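PDB 3O9Z: lipopolysaccharide biosynthesis protein wbpB from Thermus thermophilus, which probably uses NAD to oxidise a nucleotide-linked sugar on the way to 2,3-diacetamido-2,3-dideoxy-D-mannuronic acid, with 2-oxoglutarate bound beside the cofactor. Local coordinates for residues V269-K272 with G276-F279; L191-F196 with A284-R289. All coordinates share one frame; numbering follows the deposited sequence.

Contact 1: V269-K272 with G276-F279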
ATOM      1  N   VAL A 269      11.092 -19.183  23.841  1.00 18.93           N
ATOM      2  CA  VAL A 269      12.083 -18.204  23.466  1.00 22.68           C
ATOM      3  C   VAL A 269      11.969 -16.912  24.288  1.00 21.05           C
ATOM      4  O   VAL A 269      12.967 -16.301  24.620  1.00 22.15           O
ATOM      5  CB  VAL A 269      11.980 -17.950  21.941  1.00 20.71           C
ATOM      6  CG1 VAL A 269      12.952 -16.901  21.479  1.00 23.37           C
ATOM      7  CG2 VAL A 269      12.243 -19.284  21.225  1.00 24.36           C
ATOM      8  N   TYR A 270      10.740 -16.425  24.479  1.00 22.96           N
ATOM      9  CA  TYR A 270      10.554 -15.134  25.150  1.00 22.65           C
ATOM     10  C   TYR A 270      11.039 -15.242  26.590  1.00 22.95           C
ATOM     11  O   TYR A 270      11.786 -14.407  27.088  1.00 21.77           O
ATOM     12  CB  TYR A 270       9.066 -14.755  25.155  1.00 22.48           C
ATOM     13  CG  TYR A 270       8.664 -13.813  24.046  1.00 22.66           C
ATOM     14  CD1 TYR A 270       8.278 -12.514  24.341  1.00 21.57           C
ATOM     15  CD2 TYR A 270       8.635 -14.231  22.724  1.00 22.67           C
ATOM     16  CE1 TYR A 270       7.910 -11.629  23.328  1.00 18.82           C
ATOM     17  CE2 TYR A 270       8.263 -13.372  21.716  1.00 20.38           C
ATOM     18  CZ  TYR A 270       7.903 -12.084  22.020  1.00 21.68           C
ATOM     19  OH  TYR A 270       7.583 -11.181  21.043  1.00 20.17           O
ATOM     20  N   ARG A 271      10.631 -16.336  27.209  1.00 21.14           N
ATOM     21  CA  ARG A 271      11.107 -16.588  28.573  1.00 22.89           C
ATOM     22  C   ARG A 271      12.633 -16.619  28.700  1.00 25.77           C
ATOM     23  O   ARG A 271      13.223 -15.986  29.582  1.00 25.06           O
ATOM     24  CB  ARG A 271      10.504 -17.888  29.080  1.00 20.34           C
ATOM     25  CG  ARG A 271      10.876 -18.146  30.532  1.00 24.64           C
ATOM     26  CD  ARG A 271      10.635 -19.590  30.970  1.00 26.44           C
ATOM     27  NE  ARG A 271      11.613 -20.518  30.397  1.00 32.12           N
ATOM     28  CZ  ARG A 271      12.872 -20.652  30.811  1.00 35.75           C
ATOM     29  NH1 ARG A 271      13.346 -19.890  31.791  1.00 33.55           N
ATOM     30  NH2 ARG A 271      13.676 -21.537  30.233  1.00 35.25           N
ATOM     31  N   LYS A 272      13.288 -17.365  27.821  1.00 26.85           N
ATOM     32  CA  LYS A 272      14.746 -17.417  27.883  1.00 24.42           C
ATOM     33  C   LYS A 272      15.360 -16.052  27.691  1.00 28.00           C
ATOM     34  O   LYS A 272      16.336 -15.709  28.335  1.00 24.77           O
ATOM     35  CB  LYS A 272      15.273 -18.365  26.793  1.00 26.33           C
ATOM     36  CG  LYS A 272      14.903 -19.823  27.068  1.00 27.99           C
ATOM     37  CD  LYS A 272      15.733 -20.794  26.234  1.00 33.26           C
ATOM     38  CE  LYS A 272      17.235 -20.526  26.316  1.00 30.05           C
ATOM     39  NZ  LYS A 272      17.909 -21.333  27.385  1.00 35.19           N
ATOM     40  N   GLY A 276      17.789 -13.750  30.439  1.00 29.20           N
ATOM     41  CA  GLY A 276      19.201 -13.489  30.161  1.00 28.71           C
ATOM     42  C   GLY A 276      19.828 -14.643  29.402  1.00 29.74           C
ATOM     43  O   GLY A 276      21.043 -14.722  29.280  1.00 32.03           O
ATOM     44  N   GLU A 277      19.000 -15.519  28.849  1.00 27.83           N
ATOM     45  CA  GLU A 277      19.517 -16.709  28.181  1.00 29.08           C
ATOM     46  C   GLU A 277      19.172 -16.668  26.705  1.00 25.92           C
ATOM     47  O   GLU A 277      19.088 -17.719  26.067  1.00 28.95           O
ATOM     48  CB  GLU A 277      18.869 -17.953  28.765  1.00 26.98           C
ATOM     49  CG  GLU A 277      19.271 -18.258  30.209  1.00 35.59           C
ATOM     50  CD  GLU A 277      18.483 -19.413  30.793  1.00 34.83           C
ATOM     51  OE1 GLU A 277      17.985 -20.279  30.035  1.00 37.89           O
ATOM     52  OE2 GLU A 277      18.327 -19.460  32.030  1.00 43.44           O
ATOM     53  N   GLY A 278      18.983 -15.456  26.187  1.00 27.27           N
ATOM     54  CA  GLY A 278      18.489 -15.274  24.826  1.00 26.52           C
ATOM     55  C   GLY A 278      19.569 -15.526  23.797  1.00 26.80           C
ATOM     56  O   GLY A 278      20.749 -15.703  24.121  1.00 25.75           O
ATOM     57  N   PHE A 279      19.152 -15.581  22.541  1.00 22.09           N
ATOM     58  CA  PHE A 279      20.076 -15.790  21.444  1.00 20.06           C
ATOM     59  C   PHE A 279      20.472 -14.470  20.831  1.00 22.60           C
ATOM     60  O   PHE A 279      19.649 -13.824  20.159  1.00 21.53           O
ATOM     61  CB  PHE A 279      19.439 -16.742  20.415  1.00 21.70           C
ATOM     62  CG  PHE A 279      18.814 -17.932  21.067  1.00 16.97           C
ATOM     63  CD1 PHE A 279      19.604 -18.827  21.798  1.00 23.16           C
ATOM     64  CD2 PHE A 279      17.458 -18.162  20.986  1.00 20.35           C
ATOM     65  CE1 PHE A 279      19.044 -19.901  22.458  1.00 18.91           C
ATOM     66  CE2 PHE A 279      16.882 -19.228  21.662  1.00 17.20           C
ATOM     67  CZ  PHE A 279      17.693 -20.134  22.394  1.00 24.70           C
TER
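Lys-272 meets Glu-277 twice, once through the backbone and once through its side chain. The backbone tie runs from the N of Glu-277 to the O of Lys-272, 2.7 Å apart. It belongs to the end of helix 266-274, where Gly-276 closes a Schellman motif at positive phi, a conformation glycine adopts readily. A salt bridge joins the same two residues, their side chains crossing at about a right angle. Lys-272 bends at its last two torsions (chi3 50°, chi4 93°), which turns NZ back across the extended Glu-277 chain to reach OE1 at 2.9 Å on its anti lone pair. Arg-271 NH2 stays 4.5 Å from Glu-277 OE1, near but not bridged, and has Glu-268 as its salt-bridge partner. The nonpolar contact is made by CE of Lys-272, 4.0 Å from CZ of Phe-279, whose backbone pairs with Thr-128 at the edge of the Rossmann sheet. With Glu-277 exposed to solvent, the ion pair is probably a modest addition to the backbone bond and the glycine, which set the turn from helix into strand 279-280.

Contact 2: L191-F196 with A284-R289; sequences LLAWLF and AAEAIR
Ala-193 turns its methyl onto the side chain of Glu-286, the closest side-chain approach between the two segments. CB of Ala-193 sits 3.7 Å from CG and 4.0 Å from CB of Glu-286, so the glutamate contributes its methylene groups here and not its charge. Ala-287 backs the same spot: its CA and that of Ala-193 are 6.4 Å apart, consistent with the small side chains of Ala-193 and Ala-287. Ala-287 also rests on Ile-186, Phe-189 and Asp-190, further residues of helix 186-196. In this Gfo/Idh/MocA-type fold, helix 186-196 belongs to the C-terminal α/β domain, whose sheet receives Leu-192 and Phe-196, while helix 281-294 follows directly on strand 279-280 at the edge of the Rossmann sheet. The polar interactions lie within 284-289 and beyond it. With CG anti to the backbone N and a bend at chi2 (61°), the Glu-286 carboxylate turns toward Arg-289, which offers NE and NH2, one to each carboxylate oxygen: NH2 reaches OE1 at 2.8 Å and NE reaches OE2 at 3.0 Å, the latter nearly straight at 166°. Ala-199 joins this pair through its backbone, its N bonding to Glu-286 OE1 and its O accepting from Arg-289 NH2.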
ATOM      1  N   LEU A 191      20.502 -24.316  13.293  1.00 13.64           N
ATOM      2  CA  LEU A 191      20.542 -25.581  14.022  1.00 13.99           C
ATOM      3  C   LEU A 191      21.906 -26.239  13.838  1.00 13.08           C
ATOM      4  O   LEU A 191      22.528 -26.684  14.822  1.00 13.74           O
ATOM      5  CB  LEU A 191      19.438 -26.520  13.487  1.00 14.74           C
ATOM      6  CG  LEU A 191      19.479 -27.960  14.010  1.00 14.06           C
ATOM      7  CD1 LEU A 191      19.320 -28.019  15.536  1.00 18.04           C
ATOM      8  CD2 LEU A 191      18.396 -28.802  13.305  1.00 15.86           C
ATOM      9  N   LEU A 192      22.366 -26.283  12.597  1.00 12.85           N
ATOM     10  CA  LEU A 192      23.639 -26.943  12.306  1.00 13.37           C
ATOM     11  C   LEU A 192      24.819 -26.194  12.901  1.00 13.24           C
ATOM     12  O   LEU A 192      25.754 -26.846  13.381  1.00 15.08           O
ATOM     13  CB  LEU A 192      23.841 -27.069  10.804  1.00 12.06           C
ATOM     14  CG  LEU A 192      22.825 -28.010  10.137  1.00 12.53           C
ATOM     15  CD1 LEU A 192      22.890 -27.838   8.609  1.00 14.60           C
ATOM     16  CD2 LEU A 192      22.971 -29.510  10.543  1.00 14.19           C
ATOM     17  N   ALA A 193      24.808 -24.862  12.899  1.00 13.21           N
ATOM     18  CA  ALA A 193      25.881 -24.084  13.513  1.00 13.50           C
ATOM     19  C   ALA A 193      25.892 -24.317  15.018  1.00 14.25           C
ATOM     20  O   ALA A 193      26.963 -24.437  15.645  1.00 15.82           O
ATOM     21  CB  ALA A 193      25.728 -22.573  13.159  1.00 14.55           C
ATOM     22  N   TRP A 194      24.717 -24.305  15.625  1.00 14.53           N
ATOM     23  CA  TRP A 194      24.579 -24.571  17.065  1.00 14.12           C
ATOM     24  C   TRP A 194      25.123 -25.950  17.460  1.00 14.68           C
ATOM     25  O   TRP A 194      25.861 -26.073  18.455  1.00 18.19           O
ATOM     26  CB  TRP A 194      23.090 -24.448  17.417  1.00 16.93           C
ATOM     27  CG  TRP A 194      22.688 -24.680  18.826  1.00 17.08           C
ATOM     28  CD1 TRP A 194      23.122 -23.997  19.933  1.00 22.84           C
ATOM     29  CD2 TRP A 194      21.637 -25.552  19.262  1.00 15.69           C
ATOM     30  NE1 TRP A 194      22.423 -24.445  21.036  1.00 22.03           N
ATOM     31  CE2 TRP A 194      21.482 -25.363  20.647  1.00 19.25           C
ATOM     32  CE3 TRP A 194      20.775 -26.434  18.603  1.00 18.30           C
ATOM     33  CZ2 TRP A 194      20.555 -26.091  21.401  1.00 20.23           C
ATOM     34  CZ3 TRP A 194      19.836 -27.145  19.348  1.00 22.44           C
ATOM     35  CH2 TRP A 194      19.738 -26.965  20.737  1.00 19.18           C
ATOM     36  N   LEU A 195      24.804 -26.986  16.680  1.00 14.60           N
ATOM     37  CA  LEU A 195      25.288 -28.328  16.982  1.00 14.65           C
ATOM     38  C   LEU A 195      26.752 -28.541  16.601  1.00 16.81           C
ATOM     39  O   LEU A 195      27.469 -29.222  17.344  1.00 18.02           O
ATOM     40  CB  LEU A 195      24.449 -29.360  16.244  1.00 15.04           C
ATOM     41  CG  LEU A 195      22.953 -29.403  16.598  1.00 16.44           C
ATOM     42  CD1 LEU A 195      22.250 -30.394  15.660  1.00 16.86           C
ATOM     43  CD2 LEU A 195      22.774 -29.827  18.071  1.00 19.22           C
ATOM     44  N   PHE A 196      27.183 -27.976  15.487  1.00 13.96           N
ATOM     45  CA  PHE A 196      28.408 -28.431  14.822  1.00 14.38           C
ATOM     46  C   PHE A 196      29.424 -27.343  14.526  1.00 16.75           C
ATOM     47  O   PHE A 196      30.488 -27.614  13.960  1.00 16.86           O
ATOM     48  CB  PHE A 196      28.088 -29.184  13.530  1.00 13.31           C
ATOM     49  CG  PHE A 196      27.170 -30.359  13.702  1.00 14.52           C
ATOM     50  CD1 PHE A 196      27.522 -31.409  14.541  1.00 15.44           C
ATOM     51  CD2 PHE A 196      25.966 -30.425  13.021  1.00 13.39           C
ATOM     52  CE1 PHE A 196      26.686 -32.521  14.674  1.00 14.22           C
ATOM     53  CE2 PHE A 196      25.132 -31.502  13.133  1.00 15.95           C
ATOM     54  CZ  PHE A 196      25.475 -32.567  13.976  1.00 15.32           C
ATOM     55  N   ALA A 284      23.678 -15.799  16.682  1.00 16.34           N
ATOM     56  CA  ALA A 284      22.984 -15.809  15.381  1.00 15.63           C
ATOM     57  C   ALA A 284      23.902 -15.632  14.180  1.00 15.93           C
ATOM     58  O   ALA A 284      23.563 -15.893  12.996  1.00 14.88           O
ATOM     59  CB  ALA A 284      21.929 -14.657  15.397  1.00 17.53           C
ATOM     60  N   ALA A 285      25.111 -15.129  14.459  1.00 12.81           N
ATOM     61  CA  ALA A 285      25.908 -14.648  13.360  1.00 12.71           C
ATOM     62  C   ALA A 285      26.299 -15.742  12.355  1.00 12.76           C
ATOM     63  O   ALA A 285      26.326 -15.483  11.181  1.00 15.08           O
ATOM     64  CB  ALA A 285      27.232 -13.986  13.885  1.00 17.61           C
ATOM     65  N   GLU A 286      26.685 -16.921  12.847  1.00 15.84           N
ATOM     66  CA  GLU A 286      27.210 -17.903  11.911  1.00 16.64           C
ATOM     67  C   GLU A 286      26.225 -18.341  10.827  1.00 13.48           C
ATOM     68  O   GLU A 286      26.568 -18.404   9.657  1.00 15.39           O
ATOM     69  CB  GLU A 286      27.718 -19.116  12.669  1.00 16.11           C
ATOM     70  CG  GLU A 286      28.194 -20.267  11.750  1.00 18.23           C
ATOM     71  CD  GLU A 286      29.341 -19.962  10.814  1.00 19.97           C
ATOM     72  OE1 GLU A 286      29.591 -20.763   9.878  1.00 17.57           O
ATOM     73  OE2 GLU A 286      30.022 -18.916  10.954  1.00 19.56           O
ATOM     74  N   ALA A 287      24.979 -18.584  11.234  1.00 15.26           N
ATOM     75  CA  ALA A 287      24.002 -18.990  10.220  1.00 14.01           C
ATOM     76  C   ALA A 287      23.659 -17.881   9.249  1.00 12.75           C
ATOM     77  O   ALA A 287      23.479 -18.120   8.080  1.00 14.41           O
ATOM     78  CB  ALA A 287      22.733 -19.472  10.918  1.00 16.86           C
ATOM     79  N   ILE A 288      23.712 -16.640   9.754  1.00 13.78           N
ATOM     80  CA  ILE A 288      23.587 -15.510   8.836  1.00 15.50           C
ATOM     81  C   ILE A 288      24.719 -15.354   7.802  1.00 11.65           C
ATOM     82  O   ILE A 288      24.520 -15.081   6.634  1.00 14.68           O
ATOM     83  CB  ILE A 288      23.350 -14.212   9.662  1.00 13.49           C
ATOM     84  CG1 ILE A 288      21.917 -14.243  10.240  1.00 15.26           C
ATOM     85  CG2 ILE A 288      23.510 -12.971   8.801  1.00 15.28           C
ATOM     86  CD1 ILE A 288      21.749 -13.333  11.409  1.00 19.49           C
ATOM     87  N   ARG A 289      25.929 -15.687   8.265  1.00 15.38           N
ATOM     88  CA  ARG A 289      27.074 -15.666   7.364  1.00 16.29           C
ATOM     89  C   ARG A 289      26.945 -16.732   6.268  1.00 12.07           C
ATOM     90  O   ARG A 289      27.142 -16.462   5.098  1.00 15.91           O
ATOM     91  CB  ARG A 289      28.358 -15.857   8.176  1.00 16.47           C
ATOM     92  CG  ARG A 289      29.577 -15.835   7.295  1.00 17.08           C
ATOM     93  CD  ARG A 289      30.826 -16.213   8.114  1.00 18.72           C
ATOM     94  NE  ARG A 289      30.912 -17.654   8.420  1.00 16.87           N
ATOM     95  CZ  ARG A 289      31.527 -18.534   7.643  1.00 19.75           C
ATOM     96  NH1 ARG A 289      32.075 -18.159   6.493  1.00 20.74           N
ATOM     97  NH2 ARG A 289      31.501 -19.809   8.007  1.00 20.89           N
TER

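Overall arrangement
The two contacts lie about 17 Å apart between centres and do not touch, their nearest atoms being about 5 Å apart. Both segments of contact 1 fall between the two segments of contact 2 in sequence: helix 186-196 comes first, then most of the C-terminal domain's sheet, then helix 266-274 and its turn, and finally helix 281-294. Strand 279-280 connects them directly, since the chain leaves the turn of contact 1, pairs along the edge of the Rossmann sheet and enters the helix of contact 2. The chain thus returns from the C-terminal domain to the nucleotide-binding domain and back against helix 186-196, joining the two domains between which NAD and 2-oxoglutarate are bound.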